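Local coordinates for protein COG3291: FOG: PKD repeat (Clostridium thermocellum, PDB 1WMX) that serves as the family 30 carbohydrate-binding module of a large multidomain protein that probably takes part in cellulose breakdown, at residues G21-G26 and W64-T69; L51-Q56 and D166-W171; F89-K94 and Q134-P139; E98-G103 and L158-R163; V119-S124 and R141-I146. All coordinates share one frame; numbering follows the deposited sequence.

Overall arrangement
Contacts 1 and 4 lie in the five-stranded sheet of a beta-sandwich and share its middle: strand 64-69 of contact 1 runs beside strand 155-161 of contact 4. Contacts 2 and 3 belong to the opposing sheet, where strands 86-93 and 168-178 are neighbours. Contact 5 differs, setting a short helical turn against edge strand 118-122 by apolar packing instead of backbone pairing. Contacts 1 and 3 are the more buried, whereas contacts 2, 4 and 5 reach the surface. Charged groups gather toward solvent in contacts 2 and 4; several aromatic rings meet between the sheets, as where W64 of contact 1 touches F168 of contact 2.

Contact 1. Residues G21-G26 and W64-T69; sequences GWSGSG and WISLLT
The indole of W22 receives I65 at its edge: CZ3 is 3.7 Å from I65 CG2, which sits near the ring plane, and the two side chains cross at about a right angle. The ring lies over G24, with W22 CH2 3.4 Å from G24 CA, and it stacks with Y113 of the second subunit, which also packs on L67. In this beta-sandwich, 21-25 is an outermost strand of the five-stranded sheet and 64-69 is its antiparallel neighbour, so W22, I65 and L67 share the face turned to the second subunit. The indole of W64 takes the other face. Its CB touches S25 CB at 3.5 Å, while a chi1 of 62° tucks CG over the main chain and sends the ring off toward L53 and V55 of the opposing sheet. Two hydrogen-bonded pairs, W22 with L67 and G24 with I65, join the backbones. The straighter of the two bonds within the first pair is L67 N to W22 O, at 2.8 Å. Between these pairs, on the buried face, the hydroxyls of two serines meet directly, S23 OG and S66 OG being hydrogen-bonded at 2.7 Å.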
# COMPACT_ATOMS: atom_id res chain seq x y z
N GLY B 21 -6.16 -12.92 -9.26
CA GLY B 21 -5.65 -11.73 -8.61
C GLY B 21 -6.07 -10.49 -9.38
O GLY B 21 -7.08 -10.51 -10.07
N TRP B 22 -5.29 -9.42 -9.27
CA TRP B 22 -5.61 -8.19 -9.99
C TRP B 22 -4.32 -7.45 -10.33
O TRP B 22 -3.49 -7.24 -9.46
CB TRP B 22 -6.49 -7.27 -9.13
CG TRP B 22 -7.10 -6.10 -9.89
CD1 TRP B 22 -8.34 -6.06 -10.49
CD2 TRP B 22 -6.47 -4.84 -10.17
NE1 TRP B 22 -8.51 -4.84 -11.12
CE2 TRP B 22 -7.39 -4.08 -10.93
CE3 TRP B 22 -5.23 -4.28 -9.84
CZ2 TRP B 22 -7.09 -2.78 -11.38
CZ3 TRP B 22 -4.93 -2.98 -10.29
CH2 TRP B 22 -5.86 -2.25 -11.05
N SER B 23 -4.18 -7.09 -11.60
CA SER B 23 -3.03 -6.34 -12.09
C SER B 23 -3.61 -5.15 -12.84
O SER B 23 -4.63 -5.28 -13.51
CB SER B 23 -2.20 -7.20 -13.04
OG SER B 23 -1.56 -8.26 -12.36
N GLY B 24 -2.96 -3.99 -12.73
CA GLY B 24 -3.46 -2.82 -13.42
C GLY B 24 -2.50 -1.64 -13.39
O GLY B 24 -1.39 -1.74 -12.84
N SER B 25 -2.93 -0.53 -13.98
CA SER B 25 -2.13 0.69 -14.04
C SER B 25 -3.03 1.89 -14.34
O SER B 25 -4.19 1.72 -14.73
CB SER B 25 -1.05 0.57 -15.12
OG SER B 25 -1.64 0.36 -16.39
N GLY B 26 -2.50 3.09 -14.17
CA GLY B 26 -3.29 4.28 -14.39
C GLY B 26 -3.75 4.55 -15.81
O GLY B 26 -4.84 5.08 -16.02
N TRP B 64 1.64 1.16 -11.54
CA TRP B 64 1.16 -0.12 -12.04
C TRP B 64 1.45 -1.12 -10.95
O TRP B 64 2.47 -1.03 -10.26
CB TRP B 64 1.82 -0.53 -13.36
CG TRP B 64 3.30 -0.75 -13.31
CD1 TRP B 64 4.26 0.11 -13.78
CD2 TRP B 64 3.99 -1.90 -12.81
NE1 TRP B 64 5.50 -0.44 -13.60
CE2 TRP B 64 5.37 -1.67 -13.01
CE3 TRP B 64 3.58 -3.10 -12.22
CZ2 TRP B 64 6.35 -2.60 -12.63
CZ3 TRP B 64 4.55 -4.02 -11.84
CH2 TRP B 64 5.92 -3.77 -12.05
N ILE B 65 0.55 -2.07 -10.78
CA ILE B 65 0.71 -3.08 -9.74
C ILE B 65 0.20 -4.43 -10.21
O ILE B 65 -0.68 -4.50 -11.06
CB ILE B 65 -0.06 -2.66 -8.49
CG1 ILE B 65 0.26 -3.59 -7.33
CG2 ILE B 65 -1.56 -2.67 -8.78
CD1 ILE B 65 -0.39 -3.17 -6.03
N SER B 66 0.76 -5.49 -9.66
CA SER B 66 0.30 -6.84 -9.98
C SER B 66 0.14 -7.61 -8.68
O SER B 66 1.11 -7.78 -7.94
CB SER B 66 1.30 -7.56 -10.88
OG SER B 66 0.83 -8.88 -11.16
N LEU B 67 -1.08 -8.07 -8.40
CA LEU B 67 -1.34 -8.84 -7.19
C LEU B 67 -1.64 -10.29 -7.57
O LEU B 67 -2.54 -10.57 -8.34
CB LEU B 67 -2.52 -8.25 -6.41
CG LEU B 67 -2.37 -6.81 -5.90
CD1 LEU B 67 -3.71 -6.27 -5.45
CD2 LEU B 67 -1.37 -6.76 -4.76
N LEU B 68 -0.85 -11.22 -7.02
CA LEU B 68 -1.04 -12.64 -7.28
C LEU B 68 -1.44 -13.31 -5.96
O LEU B 68 -0.63 -13.45 -5.05
CB LEU B 68 0.25 -13.25 -7.83
CG LEU B 68 0.82 -12.61 -9.10
CD1 LEU B 68 2.16 -13.22 -9.41
CD2 LEU B 68 -0.15 -12.79 -10.27
N THR B 69 -2.70 -13.72 -5.86
CA THR B 69 -3.20 -14.33 -4.64
C THR B 69 -2.61 -15.72 -4.36
O THR B 69 -2.23 -16.46 -5.27
CB THR B 69 -4.73 -14.46 -4.67
OG1 THR B 69 -5.11 -15.33 -5.74
CG2 THR B 69 -5.40 -13.11 -4.90
O HOH W 1 -2.73 -10.11 -11.26

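Contact 2. Residues L51-Q56 and D166-W171; sequences LRLNVQ and DPFTVW
R52 and W171 extend alongside one another, their guanidinium and indole planes turned 70° apart. The aliphatic part of the arginine does the touching, R52 CG reaching W171 NE1 at 3.8 Å. What holds the polar ends lies beyond the two strands: W171 NE1 gives a hydrogen bond to D40, and R52 NH1 forms a salt bridge with E31. Further along this face N54 and T169 slant across one another. N54 CG stands opposite its own main-chain nitrogen (chi1 -176°), which carries ND2 over the neighbouring strand to a weak hydrogen bond with F168 O at 3.3 Å. On the other face F168 slants past V55 and L53. It is packed tightly against the valine, with F168 CE2 3.3 Å from V55 CG2, whereas L53 CD2 comes to the ring edge at 3.9 Å from F168 CE1. Next in line, L53 CB rests on V170 CG2 at 3.6 Å. Backbone bonds in the L53-V170 and V55-F168 pairs fix this register. W64 of the opposing sheet packs on L53 and V55. One face carries R52, N54, T169 and W171, the other the apolar L53, V55, F168 and V170; such alternation is that of an antiparallel strand pair in a beta-sandwich wall, its apolar face turned to the interior.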
# COMPACT_ATOMS: atom_id res chain seq x y z
N LEU B 51 4.90 -16.69 -16.83
CA LEU B 51 4.05 -15.57 -16.47
C LEU B 51 4.73 -14.29 -16.97
O LEU B 51 5.85 -13.98 -16.57
CB LEU B 51 3.87 -15.54 -14.95
CG LEU B 51 2.75 -14.66 -14.41
CD1 LEU B 51 1.41 -15.07 -15.03
CD2 LEU B 51 2.72 -14.78 -12.90
N ARG B 52 4.06 -13.56 -17.85
CA ARG B 52 4.61 -12.34 -18.43
C ARG B 52 4.22 -11.03 -17.75
O ARG B 52 3.04 -10.68 -17.67
CB ARG B 52 4.21 -12.25 -19.92
CG ARG B 52 4.79 -11.04 -20.68
CD ARG B 52 3.96 -10.76 -21.95
NE ARG B 52 3.67 -12.01 -22.64
CZ ARG B 52 2.55 -12.30 -23.28
NH1 ARG B 52 1.56 -11.41 -23.35
NH2 ARG B 52 2.41 -13.51 -23.80
N LEU B 53 5.23 -10.30 -17.27
CA LEU B 53 5.04 -9.00 -16.64
C LEU B 53 5.51 -8.01 -17.71
O LEU B 53 6.71 -7.76 -17.87
CB LEU B 53 5.89 -8.87 -15.38
CG LEU B 53 5.84 -7.52 -14.65
CD1 LEU B 53 4.43 -7.25 -14.18
CD2 LEU B 53 6.81 -7.54 -13.46
N ASN B 54 4.55 -7.45 -18.44
CA ASN B 54 4.86 -6.57 -19.55
C ASN B 54 4.37 -5.12 -19.47
O ASN B 54 3.18 -4.84 -19.68
CB ASN B 54 4.32 -7.23 -20.82
CG ASN B 54 4.67 -6.46 -22.08
OD1 ASN B 54 3.98 -6.59 -23.09
ND2 ASN B 54 5.74 -5.67 -22.03
N VAL B 55 5.30 -4.22 -19.17
CA VAL B 55 4.99 -2.79 -19.10
C VAL B 55 5.38 -2.31 -20.50
O VAL B 55 6.55 -2.11 -20.79
CB VAL B 55 5.85 -2.09 -18.03
CG1 VAL B 55 5.52 -0.61 -17.98
CG2 VAL B 55 5.59 -2.72 -16.67
N GLN B 56 4.38 -2.14 -21.36
CA GLN B 56 4.59 -1.75 -22.75
C GLN B 56 4.92 -0.31 -23.12
O GLN B 56 5.63 -0.08 -24.10
CB GLN B 56 3.40 -2.25 -23.58
CG GLN B 56 2.16 -2.49 -22.75
CD GLN B 56 1.20 -3.44 -23.42
OE1 GLN B 56 0.05 -3.57 -22.99
NE2 GLN B 56 1.65 -4.13 -24.46
N ASP B 166 10.38 3.33 -16.78
CA ASP B 166 10.80 2.68 -18.02
C ASP B 166 9.92 1.49 -18.36
O ASP B 166 9.47 0.76 -17.48
CB ASP B 166 12.25 2.18 -17.90
CG ASP B 166 13.25 3.31 -17.74
OD1 ASP B 166 13.98 3.60 -18.71
OD2 ASP B 166 13.30 3.90 -16.64
N PRO B 167 9.63 1.29 -19.66
CA PRO B 167 8.80 0.15 -20.04
C PRO B 167 9.73 -1.06 -20.01
O PRO B 167 10.95 -0.89 -20.14
CB PRO B 167 8.36 0.50 -21.45
CG PRO B 167 9.55 1.24 -21.97
CD PRO B 167 9.87 2.17 -20.82
N PHE B 168 9.19 -2.26 -19.83
CA PHE B 168 10.04 -3.46 -19.78
C PHE B 168 9.23 -4.74 -19.83
O PHE B 168 8.00 -4.73 -19.75
CB PHE B 168 10.87 -3.45 -18.49
CG PHE B 168 10.07 -3.79 -17.25
CD1 PHE B 168 9.92 -5.11 -16.84
CD2 PHE B 168 9.42 -2.79 -16.53
CE1 PHE B 168 9.13 -5.43 -15.72
CE2 PHE B 168 8.64 -3.09 -15.42
CZ PHE B 168 8.49 -4.42 -15.02
N THR B 169 9.94 -5.86 -19.95
CA THR B 169 9.31 -7.17 -20.00
C THR B 169 10.18 -8.24 -19.37
O THR B 169 11.37 -8.31 -19.62
CB THR B 169 9.03 -7.60 -21.45
OG1 THR B 169 8.25 -6.59 -22.10
CG2 THR B 169 8.26 -8.93 -21.47
N VAL B 170 9.56 -9.06 -18.52
CA VAL B 170 10.24 -10.18 -17.88
C VAL B 170 9.24 -11.33 -17.90
O VAL B 170 8.04 -11.13 -18.13
CB VAL B 170 10.65 -9.91 -16.41
CG1 VAL B 170 11.73 -8.84 -16.37
CG2 VAL B 170 9.44 -9.51 -15.59
N TRP B 171 9.75 -12.53 -17.67
CA TRP B 171 8.95 -13.73 -17.65
C TRP B 171 9.29 -14.47 -16.38
O TRP B 171 10.46 -14.56 -16.00
CB TRP B 171 9.28 -14.57 -18.88
CG TRP B 171 8.75 -13.99 -20.16
CD1 TRP B 171 7.53 -14.25 -20.74
CD2 TRP B 171 9.40 -13.05 -21.02
NE1 TRP B 171 7.40 -13.54 -21.90
CE2 TRP B 171 8.53 -12.79 -22.10
CE3 TRP B 171 10.65 -12.40 -20.99
CZ2 TRP B 171 8.86 -11.91 -23.14
CZ3 TRP B 171 10.97 -11.52 -22.02
CH2 TRP B 171 10.08 -11.28 -23.08

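Contact 3. Residues F89-K94 and Q134-P139; sequences FDIKGK and QHVKIP
F89 and V136 form the dense part of this contact. Both methyls of the valine press on the phenyl ring, V136 CG1 lying 3.3 Å from F89 CE1 and V136 CG2 3.4 Å from F89 CZ. The valine is probably strained, since its chi1 of 8° nearly eclipses CG1 with the backbone nitrogen. At the ring edge I138 CD1 adds a lighter touch, 4.0 Å from F89 CE2, and I91 CG2 closes on V136 CG1. Outside the two strands, the ring of F172 meets that of F89. Conditions differ on the opposite face, where D90 and H135 pair. The carboxylate and imidazole planes are 65° apart, and D90 OD2 lies nearest H135 CB, at 3.0 Å; its distance to H135 NE2 is 4.4 Å, too far for direct ion pairing. H135 is exposed to solvent here. At the margin of the F89 face, Q134 NE2 gives hydrogen bonds to the carbonyl of T128 and to a water 3.1 Å away. Backbone bonds pair F89 with V136 and I91 with Q134; past I91 the first strand draws away toward K94, while I138 goes on to pair with L87. This antiparallel pair, its short segments at 128°, consistent with marked twist or bending, belongs to the larger sheet of the beta-sandwich, its apolar face toward the core.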
# COMPACT_ATOMS: atom_id res chain seq x y z
N PHE B 89 11.71 -18.35 -7.65
CA PHE B 89 11.18 -18.27 -9.01
C PHE B 89 12.33 -18.10 -10.00
O PHE B 89 13.45 -17.75 -9.63
CB PHE B 89 10.23 -17.05 -9.12
CG PHE B 89 10.91 -15.71 -8.80
CD1 PHE B 89 11.60 -15.02 -9.79
CD2 PHE B 89 10.83 -15.17 -7.51
CE1 PHE B 89 12.22 -13.80 -9.49
CE2 PHE B 89 11.46 -13.95 -7.21
CZ PHE B 89 12.15 -13.27 -8.21
N ASP B 90 12.06 -18.39 -11.25
CA ASP B 90 13.05 -18.21 -12.31
C ASP B 90 12.57 -17.02 -13.11
O ASP B 90 11.36 -16.81 -13.23
CB ASP B 90 13.14 -19.44 -13.20
CG ASP B 90 13.51 -20.67 -12.43
OD1 ASP B 90 12.64 -21.58 -12.26
OD2 ASP B 90 14.69 -20.76 -11.95
N ILE B 91 13.50 -16.26 -13.63
CA ILE B 91 13.15 -15.07 -14.40
C ILE B 91 14.21 -14.79 -15.47
O ILE B 91 15.34 -15.28 -15.40
CB ILE B 91 13.08 -13.86 -13.46
CG1 ILE B 91 12.59 -12.60 -14.19
CG2 ILE B 91 14.45 -13.56 -12.83
CD1 ILE B 91 12.48 -11.36 -13.29
N LYS B 92 13.81 -14.01 -16.45
CA LYS B 92 14.67 -13.58 -17.56
C LYS B 92 14.01 -12.37 -18.20
O LYS B 92 12.79 -12.34 -18.38
CB LYS B 92 14.85 -14.72 -18.57
CG LYS B 92 13.78 -14.80 -19.64
CD LYS B 92 14.17 -15.77 -20.76
CE LYS B 92 13.17 -15.79 -21.89
NZ LYS B 92 13.57 -16.67 -23.00
N GLY B 93 14.82 -11.38 -18.53
CA GLY B 93 14.30 -10.13 -19.11
C GLY B 93 14.40 -10.12 -20.63
O GLY B 93 15.11 -10.92 -21.24
N LYS B 94 13.62 -9.14 -21.27
CA LYS B 94 13.68 -8.99 -22.73
C LYS B 94 15.09 -8.54 -23.13
O LYS B 94 15.64 -9.00 -24.15
CB LYS B 94 12.65 -7.96 -23.16
CG LYS B 94 12.37 -8.01 -24.66
CD LYS B 94 11.47 -6.88 -25.12
CE LYS B 94 10.02 -7.06 -24.68
NZ LYS B 94 9.15 -5.98 -25.14
N GLN B 134 17.40 -17.29 -14.93
CA GLN B 134 18.12 -17.33 -13.65
C GLN B 134 17.14 -17.72 -12.55
O GLN B 134 15.99 -17.29 -12.54
CB GLN B 134 18.70 -15.96 -13.29
CG GLN B 134 19.78 -15.45 -14.22
CD GLN B 134 20.51 -14.25 -13.63
OE1 GLN B 134 21.24 -14.40 -12.64
NE2 GLN B 134 20.34 -13.07 -14.19
N HIS B 135 17.60 -18.52 -11.62
CA HIS B 135 16.75 -18.90 -10.49
C HIS B 135 17.13 -18.00 -9.34
O HIS B 135 18.29 -17.93 -8.94
CB HIS B 135 16.98 -20.36 -10.11
CG HIS B 135 16.09 -20.79 -8.95
ND1 HIS B 135 16.36 -20.41 -7.64
CD2 HIS B 135 14.97 -21.55 -8.91
CE1 HIS B 135 15.42 -20.92 -6.87
NE2 HIS B 135 14.58 -21.60 -7.61
N VAL B 136 16.16 -17.28 -8.80
CA VAL B 136 16.45 -16.37 -7.69
C VAL B 136 15.67 -16.78 -6.43
O VAL B 136 14.57 -17.33 -6.50
CB VAL B 136 16.11 -14.92 -8.08
CG1 VAL B 136 15.39 -14.85 -9.43
CG2 VAL B 136 15.23 -14.22 -7.04
N LYS B 137 16.28 -16.51 -5.30
CA LYS B 137 15.69 -16.84 -4.00
C LYS B 137 15.70 -15.59 -3.12
O LYS B 137 16.76 -15.04 -2.82
CB LYS B 137 16.48 -17.96 -3.31
CG LYS B 137 16.62 -19.22 -4.17
CD LYS B 137 16.80 -20.48 -3.32
CE LYS B 137 18.02 -20.41 -2.40
NZ LYS B 137 18.19 -21.64 -1.60
N ILE B 138 14.46 -15.01 -2.93
CA ILE B 138 14.32 -13.94 -1.94
C ILE B 138 13.95 -14.58 -0.61
O ILE B 138 13.00 -15.37 -0.52
CB ILE B 138 13.27 -12.96 -2.42
CG1 ILE B 138 13.68 -12.35 -3.77
CG2 ILE B 138 13.05 -11.80 -1.45
CD1 ILE B 138 12.64 -11.38 -4.33
N PRO B 139 14.42 -14.48 0.52
CA PRO B 139 14.29 -14.83 1.92
C PRO B 139 13.21 -13.97 2.62
O PRO B 139 13.39 -12.75 2.84
CB PRO B 139 15.64 -14.68 2.51
CG PRO B 139 16.54 -14.03 1.45
CD PRO B 139 15.76 -13.81 0.21
O HOH W 2 17.82 -13.57 -15.96

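Contact 4. Residues E98-G103 and L158-R163; sequences EDFVIG and LVFSKR
Strands 101-103 and 158-161 run antiparallel, their directions 172° apart and their axes 4.6 Å from each other at closest approach. V101 with S161 and G103 with V159 are the hydrogen-bonded pairs; V101 N to S161 O, at 2.7 Å, is among the shorter bonds. Between them I102 and F160 form a non-hydrogen-bonded pair and run alongside one another into the interior, with I102 CD1 3.8 Å from F160 CE2 at the ring edge. These are inner strands of the five-stranded sheet of the beta-sandwich, and on this face F160 also stacks with F172 of the opposing sheet. F100 completes it with a T-shaped arrangement: its edge addresses the face of F160, centroids 5.8 Å apart and planes at 60°. Where the strands give way to loops the chemistry becomes ionic. R163 NE donates to D99 OD2 at 3.1 Å with an N-H...O angle of 162°, the oxygen lying in the guanidinium plane. The other carboxylate oxygen, D99 OD1, accepts from S124 N.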
# COMPACT_ATOMS: atom_id res chain seq x y z
N GLU B 98 16.24 -5.27 -16.06
CA GLU B 98 14.88 -4.87 -15.68
C GLU B 98 14.81 -4.86 -14.16
O GLU B 98 15.43 -5.70 -13.50
CB GLU B 98 13.82 -5.86 -16.21
CG GLU B 98 13.68 -5.88 -17.73
CD GLU B 98 14.70 -6.76 -18.41
OE1 GLU B 98 14.69 -6.86 -19.67
OE2 GLU B 98 15.56 -7.39 -17.70
N ASP B 99 14.07 -3.93 -13.60
CA ASP B 99 13.93 -3.84 -12.14
C ASP B 99 12.55 -3.31 -11.77
O ASP B 99 11.94 -2.53 -12.51
CB ASP B 99 15.01 -2.92 -11.58
CG ASP B 99 15.09 -2.99 -10.07
OD1 ASP B 99 15.07 -4.12 -9.49
OD2 ASP B 99 15.18 -1.91 -9.40
N PHE B 100 12.06 -3.77 -10.63
CA PHE B 100 10.74 -3.36 -10.13
C PHE B 100 10.58 -3.80 -8.67
O PHE B 100 11.41 -4.53 -8.13
CB PHE B 100 9.64 -4.00 -11.00
CG PHE B 100 9.83 -5.50 -11.20
CD1 PHE B 100 9.45 -6.39 -10.20
CD2 PHE B 100 10.39 -5.99 -12.38
CE1 PHE B 100 9.63 -7.77 -10.37
CE2 PHE B 100 10.57 -7.37 -12.56
CZ PHE B 100 10.19 -8.26 -11.55
N VAL B 101 9.50 -3.35 -8.05
CA VAL B 101 9.24 -3.69 -6.64
C VAL B 101 8.58 -5.06 -6.53
O VAL B 101 7.73 -5.43 -7.33
CB VAL B 101 8.32 -2.66 -6.01
CG1 VAL B 101 8.08 -2.96 -4.53
CG2 VAL B 101 8.90 -1.25 -6.13
N ILE B 102 8.98 -5.80 -5.52
CA ILE B 102 8.44 -7.14 -5.27
C ILE B 102 8.29 -7.33 -3.76
O ILE B 102 9.17 -6.94 -2.98
CB ILE B 102 9.38 -8.21 -5.84
CG1 ILE B 102 8.82 -9.62 -5.61
CG2 ILE B 102 10.78 -8.14 -5.22
CD1 ILE B 102 9.53 -10.71 -6.42
N GLY B 103 7.18 -7.92 -3.35
CA GLY B 103 6.93 -8.16 -1.92
C GLY B 103 5.62 -8.92 -1.68
O GLY B 103 5.12 -9.61 -2.57
N LEU B 158 1.10 -11.86 -3.22
CA LEU B 158 2.42 -11.49 -3.69
C LEU B 158 2.21 -10.27 -4.53
O LEU B 158 1.12 -10.11 -5.12
CB LEU B 158 3.00 -12.69 -4.45
CG LEU B 158 4.12 -12.34 -5.42
CD1 LEU B 158 5.40 -11.87 -4.73
CD2 LEU B 158 4.52 -13.53 -6.30
N VAL B 159 3.23 -9.43 -4.55
CA VAL B 159 3.13 -8.16 -5.26
C VAL B 159 4.37 -7.85 -6.10
O VAL B 159 5.50 -7.88 -5.62
CB VAL B 159 2.92 -7.05 -4.23
CG1 VAL B 159 2.21 -5.83 -4.81
CG2 VAL B 159 2.06 -7.50 -3.03
N PHE B 160 3.97 -7.24 -7.29
CA PHE B 160 4.96 -6.69 -8.23
C PHE B 160 4.49 -5.25 -8.37
O PHE B 160 3.28 -4.99 -8.39
CB PHE B 160 4.91 -7.36 -9.61
CG PHE B 160 5.28 -8.82 -9.60
CD1 PHE B 160 4.77 -9.68 -10.56
CD2 PHE B 160 6.13 -9.33 -8.62
CE1 PHE B 160 5.08 -11.04 -10.54
CE2 PHE B 160 6.45 -10.68 -8.59
CZ PHE B 160 5.93 -11.54 -9.56
N SER B 161 5.42 -4.31 -8.47
CA SER B 161 5.02 -2.92 -8.57
C SER B 161 6.08 -2.03 -9.21
O SER B 161 7.28 -2.35 -9.22
CB SER B 161 4.66 -2.41 -7.18
OG SER B 161 4.05 -1.14 -7.25
N LYS B 162 5.62 -0.90 -9.73
CA LYS B 162 6.49 0.06 -10.39
C LYS B 162 7.68 0.50 -9.55
O LYS B 162 7.56 0.75 -8.35
CB LYS B 162 5.68 1.30 -10.80
CG LYS B 162 6.51 2.44 -11.35
CD LYS B 162 5.62 3.60 -11.76
CE LYS B 162 6.43 4.78 -12.24
NZ LYS B 162 7.29 5.32 -11.15
N ARG B 163 8.83 0.59 -10.21
CA ARG B 163 10.06 1.03 -9.58
C ARG B 163 10.43 2.30 -10.35
O ARG B 163 10.44 3.40 -9.80
CB ARG B 163 11.13 -0.05 -9.76
CG ARG B 163 12.55 0.40 -9.50
CD ARG B 163 12.83 0.73 -8.05
NE ARG B 163 14.24 0.56 -7.75
CZ ARG B 163 14.96 1.38 -6.99
NH1 ARG B 163 14.38 2.45 -6.44
NH2 ARG B 163 16.24 1.13 -6.77
O HOH W 3 9.82 -0.66 -12.74

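Contact 5. Residues V119-S124 and R141-I146; sequences VTTVIS and RDLMKI
V119 and T121 pack from the edge strand onto L143, and the contact is mainly van der Waals packing. The closest carbon pair is T121 CG2 and L143 CD2, at 3.4 Å, tighter than usual, where the two side chains cross at about a right angle. L143 CG stands on the far side from its own carbonyl carbon (chi1 -78°), which lets CD2 extend under the strand and also reach T120 C at 3.5 Å. V119 meets the leucine near its backbone: its CG2 is 4.0 Å from L143 CB, and CG1 lies 3.4 Å from L143 O. M144 adds a looser touch, with its CG 4.3 Å from V119 CG2. Polar interactions of the turn are made elsewhere, D142 bonding to the hydroxyl of Y126 and K145 forming a salt bridge with E83. F150 packs on V119 and M144, and F104 of strand 101-106 on V119 and L143. The short helix 140-143, which follows strand 134-139, thus packs L143, at its end, against V119-T121 of strand 118-122, an outermost strand of the five-stranded sheet.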
# COMPACT_ATOMS: atom_id res chain seq x y z
N VAL B 119 4.93 -5.50 2.45
CA VAL B 119 6.37 -5.55 2.76
C VAL B 119 7.03 -5.67 1.41
O VAL B 119 6.67 -6.55 0.62
CB VAL B 119 6.74 -6.72 3.68
CG1 VAL B 119 6.18 -6.53 5.09
CG2 VAL B 119 6.23 -8.06 3.14
N THR B 120 7.98 -4.81 1.13
CA THR B 120 8.60 -4.82 -0.21
C THR B 120 10.12 -4.63 -0.23
O THR B 120 10.75 -4.28 0.76
CB THR B 120 8.02 -3.69 -1.02
OG1 THR B 120 8.33 -2.44 -0.41
CG2 THR B 120 6.50 -3.79 -1.13
N THR B 121 10.65 -4.87 -1.41
CA THR B 121 12.07 -4.73 -1.73
C THR B 121 12.18 -4.69 -3.24
O THR B 121 11.22 -4.96 -3.96
CB THR B 121 12.88 -5.91 -1.16
OG1 THR B 121 14.26 -5.76 -1.51
CG2 THR B 121 12.40 -7.25 -1.68
N VAL B 122 13.35 -4.34 -3.75
CA VAL B 122 13.54 -4.30 -5.21
C VAL B 122 14.19 -5.61 -5.61
O VAL B 122 15.07 -6.12 -4.92
CB VAL B 122 14.40 -3.12 -5.61
CG1 VAL B 122 13.73 -1.79 -5.23
CG2 VAL B 122 15.78 -3.15 -4.95
N ILE B 123 13.75 -6.14 -6.72
CA ILE B 123 14.27 -7.43 -7.18
C ILE B 123 15.78 -7.37 -7.50
O ILE B 123 16.49 -8.38 -7.39
CB ILE B 123 13.51 -7.90 -8.41
CG1 ILE B 123 13.91 -9.33 -8.77
CG2 ILE B 123 13.76 -6.99 -9.62
CD1 ILE B 123 12.98 -10.00 -9.77
N SER B 124 16.26 -6.19 -7.87
CA SER B 124 17.68 -6.01 -8.21
C SER B 124 18.60 -6.37 -7.03
O SER B 124 19.77 -6.70 -7.22
CB SER B 124 17.95 -4.55 -8.62
OG SER B 124 17.49 -3.65 -7.63
N ARG B 141 12.58 -13.82 5.69
CA ARG B 141 12.92 -13.04 6.89
C ARG B 141 13.41 -11.64 6.46
O ARG B 141 13.20 -10.65 7.18
CB ARG B 141 14.04 -13.80 7.74
CG ARG B 141 15.38 -14.02 6.97
CD ARG B 141 16.52 -14.98 7.56
NE ARG B 141 16.47 -16.31 7.12
CZ ARG B 141 16.77 -17.10 6.08
NH1 ARG B 141 17.45 -16.78 4.95
NH2 ARG B 141 16.26 -18.32 6.12
N ASP B 142 13.82 -11.46 5.25
CA ASP B 142 14.31 -10.14 4.82
C ASP B 142 13.14 -9.15 4.57
O ASP B 142 13.34 -7.93 4.58
CB ASP B 142 15.08 -10.26 3.49
CG ASP B 142 16.43 -10.98 3.62
OD1 ASP B 142 17.23 -11.04 2.60
OD2 ASP B 142 16.76 -11.54 4.73
N LEU B 143 11.95 -9.69 4.35
CA LEU B 143 10.75 -8.89 4.02
C LEU B 143 9.78 -8.76 5.17
O LEU B 143 9.38 -7.63 5.54
CB LEU B 143 9.96 -9.57 2.89
CG LEU B 143 10.57 -9.34 1.52
CD1 LEU B 143 9.82 -10.09 0.40
CD2 LEU B 143 10.56 -7.87 1.11
N MET B 144 9.47 -9.92 5.65
CA MET B 144 8.52 -10.14 6.71
C MET B 144 9.09 -10.11 8.11
O MET B 144 8.69 -10.89 8.98
CB MET B 144 7.90 -11.50 6.58
CG MET B 144 7.13 -11.69 5.30
SD MET B 144 6.29 -13.25 5.32
CE MET B 144 5.47 -13.52 3.78
N LYS B 145 10.02 -9.24 8.35
CA LYS B 145 10.56 -9.06 9.70
C LYS B 145 10.07 -7.64 10.12
O LYS B 145 10.85 -6.68 10.11
CB LYS B 145 12.10 -9.24 9.70
CG LYS B 145 12.54 -10.71 9.97
CD LYS B 145 13.87 -10.82 10.76
CE LYS B 145 14.18 -12.25 11.25
NZ LYS B 145 13.37 -12.65 12.41
N ILE B 146 8.76 -7.65 10.44
CA ILE B 146 7.85 -6.48 10.83
C ILE B 146 8.41 -5.33 11.77
O ILE B 146 9.56 -4.86 11.64
CB ILE B 146 6.60 -7.02 11.58
CG1 ILE B 146 6.88 -7.36 13.05
CG2 ILE B 146 6.02 -8.31 10.98
CD1 ILE B 146 5.79 -6.85 13.99